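A novel designed pore protein (Synthetic construct, PDB 6TMS) is a designed pore protein whose six helical-hairpin chains assemble together, probably around a central channel. Local coordinates at residues F[16-19]-F[20-23]; F[22-25]-F[26-29]. All blocks are in the same frame, centred on the assembly; numbering follows the deposited sequence.

In the fold
Read from the N terminus, the chain runs through helix 2-32, turns back in a short connection and returns as helix 39-68, which lies alongside the first. Both contacts sit on helix 2-32, and neither closes a loop: each joins one turn to the next through bonds from residue i to i+4. Interaction 1 (16-19 with 20-23) comes first, and interaction 2 (22-25 with 26-29) begins where it ends, so they overlap at L22 and E23 without crossing, with centres about 9 Å apart. Side chains from both face helix 39-68: E16 and L19 reach L59, while L22, E23 and T26 reach M52.

Interaction 1. Residues F[16-19]-F[20-23]; sequences EKKL and YKLE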
# COMPACT_ATOMS: atom_id res chain seq x y z
N GLU F 16 -10.82 2.36 13.82
CA GLU F 16 -9.93 2.90 14.84
C GLU F 16 -9.74 1.90 15.95
O GLU F 16 -8.61 1.64 16.42
CB GLU F 16 -10.50 4.21 15.38
CG GLU F 16 -10.13 5.46 14.60
CD GLU F 16 -10.71 6.73 15.21
OE1 GLU F 16 -11.96 6.80 15.26
OE2 GLU F 16 -9.95 7.65 15.62
N LYS F 17 -10.84 1.25 16.33
CA LYS F 17 -10.79 0.36 17.48
C LYS F 17 -9.87 -0.83 17.17
O LYS F 17 -9.03 -1.23 18.01
CB LYS F 17 -12.27 0.07 17.87
CG LYS F 17 -12.66 -0.97 18.94
CD LYS F 17 -13.37 -2.17 18.39
CE LYS F 17 -12.56 -3.40 18.64
NZ LYS F 17 -12.76 -4.35 17.54
N LYS F 18 -9.86 -1.33 15.93
CA LYS F 18 -8.88 -2.38 15.62
C LYS F 18 -7.44 -1.90 15.36
O LYS F 18 -6.50 -2.66 15.59
CB LYS F 18 -9.36 -3.22 14.46
CG LYS F 18 -10.82 -3.45 14.58
CD LYS F 18 -11.40 -4.47 13.64
CE LYS F 18 -11.59 -4.00 12.21
NZ LYS F 18 -12.30 -5.08 11.45
N LEU F 19 -7.22 -0.71 14.78
CA LEU F 19 -5.84 -0.26 14.56
C LEU F 19 -5.10 -0.25 15.87
O LEU F 19 -3.92 -0.60 15.96
CB LEU F 19 -5.80 1.16 13.98
CG LEU F 19 -4.39 1.74 13.72
CD1 LEU F 19 -3.72 0.97 12.59
CD2 LEU F 19 -4.41 3.22 13.41
N TYR F 20 -5.79 0.24 16.87
CA TYR F 20 -5.23 0.41 18.18
C TYR F 20 -4.98 -0.95 18.82
O TYR F 20 -3.95 -1.16 19.51
CB TYR F 20 -6.26 1.27 18.90
CG TYR F 20 -6.50 2.61 18.19
CD1 TYR F 20 -5.71 3.00 17.12
CD2 TYR F 20 -7.44 3.51 18.64
CE1 TYR F 20 -5.89 4.22 16.51
CE2 TYR F 20 -7.61 4.74 18.03
CZ TYR F 20 -6.83 5.09 16.97
OH TYR F 20 -7.01 6.31 16.38
N LYS F 21 -5.86 -1.90 18.46
CA LYS F 21 -5.76 -3.31 18.86
C LYS F 21 -4.49 -3.94 18.31
O LYS F 21 -3.69 -4.57 19.03
CB LYS F 21 -7.07 -3.97 18.32
CG LYS F 21 -7.25 -5.49 18.03
CD LYS F 21 -7.98 -5.76 16.70
CE LYS F 21 -7.00 -6.18 15.65
NZ LYS F 21 -7.62 -6.93 14.55
N LEU F 22 -4.23 -3.71 17.05
CA LEU F 22 -3.06 -4.29 16.46
C LEU F 22 -1.81 -3.50 16.81
O LEU F 22 -0.71 -4.02 16.67
CB LEU F 22 -3.27 -4.42 14.96
CG LEU F 22 -2.63 -5.75 14.56
CD1 LEU F 22 -3.45 -6.92 15.13
CD2 LEU F 22 -2.41 -5.88 13.06
N GLU F 23 -1.96 -2.25 17.17
CA GLU F 23 -0.79 -1.53 17.61
C GLU F 23 -0.32 -2.08 18.94
O GLU F 23 0.87 -2.34 19.10
CB GLU F 23 -1.12 -0.05 17.56
CG GLU F 23 -0.66 0.38 16.19
CD GLU F 23 -1.12 1.69 15.68
OE1 GLU F 23 -1.87 2.42 16.34
OE2 GLU F 23 -0.78 1.93 14.52
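E16 and Y20 lie side by side one helical turn apart and point the same way. In both residues CG is anti to the carbonyl carbon (chi1 -59° in Y20), and this turns the tyrosine ring back along the preceding turn. The E16 chain runs out extended past the ring, bringing its CG to 3.7 Å from the OH of Y20, with the carboxylate and ring planes 66° apart. One face of the ring also lies over the carbonyl oxygen of E16, which accepts a hydrogen bond from the backbone N of Y20 at 3.2 Å.

L19, the residue before Y20, meets the ring at CE1. Its CG is anti to the backbone N (chi1 179°), and its branches divide the work: CD2 lies 3.6 Å from CE1 of Y20, while CD1 lies 3.6 Å from OE2 of E23, an oxygen that also comes close to the like-charged OE1 of E56. With an alanine at Y20, the CD2 methyl of L19 and the CB-CG part of E16 are likely to lose the ring they both rest on, leaving a gap.

On another side of the helix, the K21 chain folds over to lay CD on CB of K18, 3.7 Å away. The amine of K18 leads away and forms salt bridges with E14 and with an acidic side chain of a neighbouring protein chain.

Backbone bonds from L22 N to K18 O (2.9 Å) and from E23 N to L19 O (2.8 Å) continue the i to i+4 pattern. With L19 packed on A55 and L59, this is an amphipathic alpha helix of an antiparallel helical hairpin.

Interaction 2. Residues F[22-25]-F[26-29]; sequences LEDK and TRRS
T26 packs its methyl group back against the turn before it: CG2 lies 3.1 Å from the carbonyl oxygen of E23 and 3.2 Å from that of L22. The torsion accounts for this, since OG1 is anti to the backbone N (chi1 -158°) and CG2 therefore falls between that N and the carbonyl carbon. The same L22 oxygen accepts the backbone N-H of T26. L22, E23 and T26 all touch M52 of helix 39-68, so this is the side of the turn that meets the second helix.

Away from that side, D24 is associated with two arginines in different ways. OD1 of D24 lies obliquely to the R27 guanidinium, 4.5 Å from NE of R27 and beyond salt-bridge range. R28 instead runs extended from CG to NE, passing its CG 3.6 Å from the backbone oxygen of D24. A water bridges the gap between the ends: it accepts from NH2 of R28 at 2.9 Å, in the plane of the guanidinium, and donates a weak bond to OD1 of D24. CD of R27 lies over one face of the R28 guanidinium, offset toward the rim.

Beyond this helix, the amine of K25 pairs in a salt bridge with an acidic side chain of a neighbouring protein chain. Its carbonyl oxygen accepts the backbone N of S29 at 2.9 Å.

The chemistry is thus split by side, with the T26 methyl against the preceding backbone oxygens on the side that meets M52, and a separated, water-mediated arrangement of opposite charges on the exposed flank, where the attraction is likely to be modest.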
# COMPACT_ATOMS: atom_id res chain seq x y z
N LEU F 22 -4.23 -3.71 17.05
CA LEU F 22 -3.06 -4.29 16.46
C LEU F 22 -1.81 -3.50 16.81
O LEU F 22 -0.71 -4.02 16.67
CB LEU F 22 -3.27 -4.42 14.96
CG LEU F 22 -2.63 -5.75 14.56
CD1 LEU F 22 -3.45 -6.92 15.13
CD2 LEU F 22 -2.41 -5.88 13.06
N GLU F 23 -1.96 -2.25 17.17
CA GLU F 23 -0.79 -1.53 17.61
C GLU F 23 -0.32 -2.08 18.94
O GLU F 23 0.87 -2.34 19.10
CB GLU F 23 -1.12 -0.05 17.56
CG GLU F 23 -0.66 0.38 16.19
CD GLU F 23 -1.12 1.69 15.68
OE1 GLU F 23 -1.87 2.42 16.34
OE2 GLU F 23 -0.78 1.93 14.52
N ASP F 24 -1.26 -2.48 19.80
CA ASP F 24 -0.87 -3.13 21.05
C ASP F 24 -0.25 -4.51 20.76
O ASP F 24 0.81 -4.87 21.31
CB ASP F 24 -2.12 -3.29 21.96
CG ASP F 24 -2.72 -1.93 22.47
OD1 ASP F 24 -2.06 -0.88 22.29
OD2 ASP F 24 -3.79 -1.91 23.13
N LYS F 25 -0.85 -5.23 19.81
CA LYS F 25 -0.37 -6.55 19.45
C LYS F 25 1.01 -6.49 18.79
O LYS F 25 1.90 -7.27 19.14
CB LYS F 25 -1.40 -7.21 18.53
CG LYS F 25 -1.45 -8.73 18.52
CD LYS F 25 -2.24 -9.14 17.28
CE LYS F 25 -2.42 -10.62 17.09
NZ LYS F 25 -3.80 -10.88 16.63
N THR F 26 1.22 -5.51 17.91
CA THR F 26 2.51 -5.32 17.27
C THR F 26 3.51 -4.87 18.33
O THR F 26 4.54 -5.49 18.49
CB THR F 26 2.36 -4.36 16.02
OG1 THR F 26 3.40 -4.48 15.04
CG2 THR F 26 2.27 -2.92 16.37
N ARG F 27 3.09 -4.03 19.26
CA ARG F 27 4.03 -3.51 20.26
C ARG F 27 4.63 -4.64 21.09
O ARG F 27 5.87 -4.81 21.19
CB ARG F 27 3.22 -2.55 21.14
CG ARG F 27 3.95 -1.45 21.89
CD ARG F 27 3.06 -0.80 23.02
NE ARG F 27 2.18 0.39 22.87
CZ ARG F 27 2.51 1.61 22.42
NH1 ARG F 27 1.62 2.60 22.48
NH2 ARG F 27 3.69 1.86 21.88
N ARG F 28 3.77 -5.50 21.59
CA ARG F 28 4.30 -6.49 22.49
C ARG F 28 4.89 -7.62 21.67
O ARG F 28 5.98 -8.07 22.00
CB ARG F 28 3.20 -6.77 23.52
CG ARG F 28 2.88 -5.39 24.23
CD ARG F 28 1.76 -5.41 25.24
NE ARG F 28 1.30 -4.06 25.58
CZ ARG F 28 1.86 -3.30 26.51
NH1 ARG F 28 2.95 -3.71 27.13
NH2 ARG F 28 1.37 -2.11 26.78
N SER F 29 4.32 -7.96 20.51
CA SER F 29 4.89 -9.05 19.71
C SER F 29 6.25 -8.66 19.16
O SER F 29 7.23 -9.39 19.34
CB SER F 29 3.98 -9.36 18.51
OG SER F 29 4.30 -10.61 17.92
O HOH W 1 -0.86 -0.94 25.43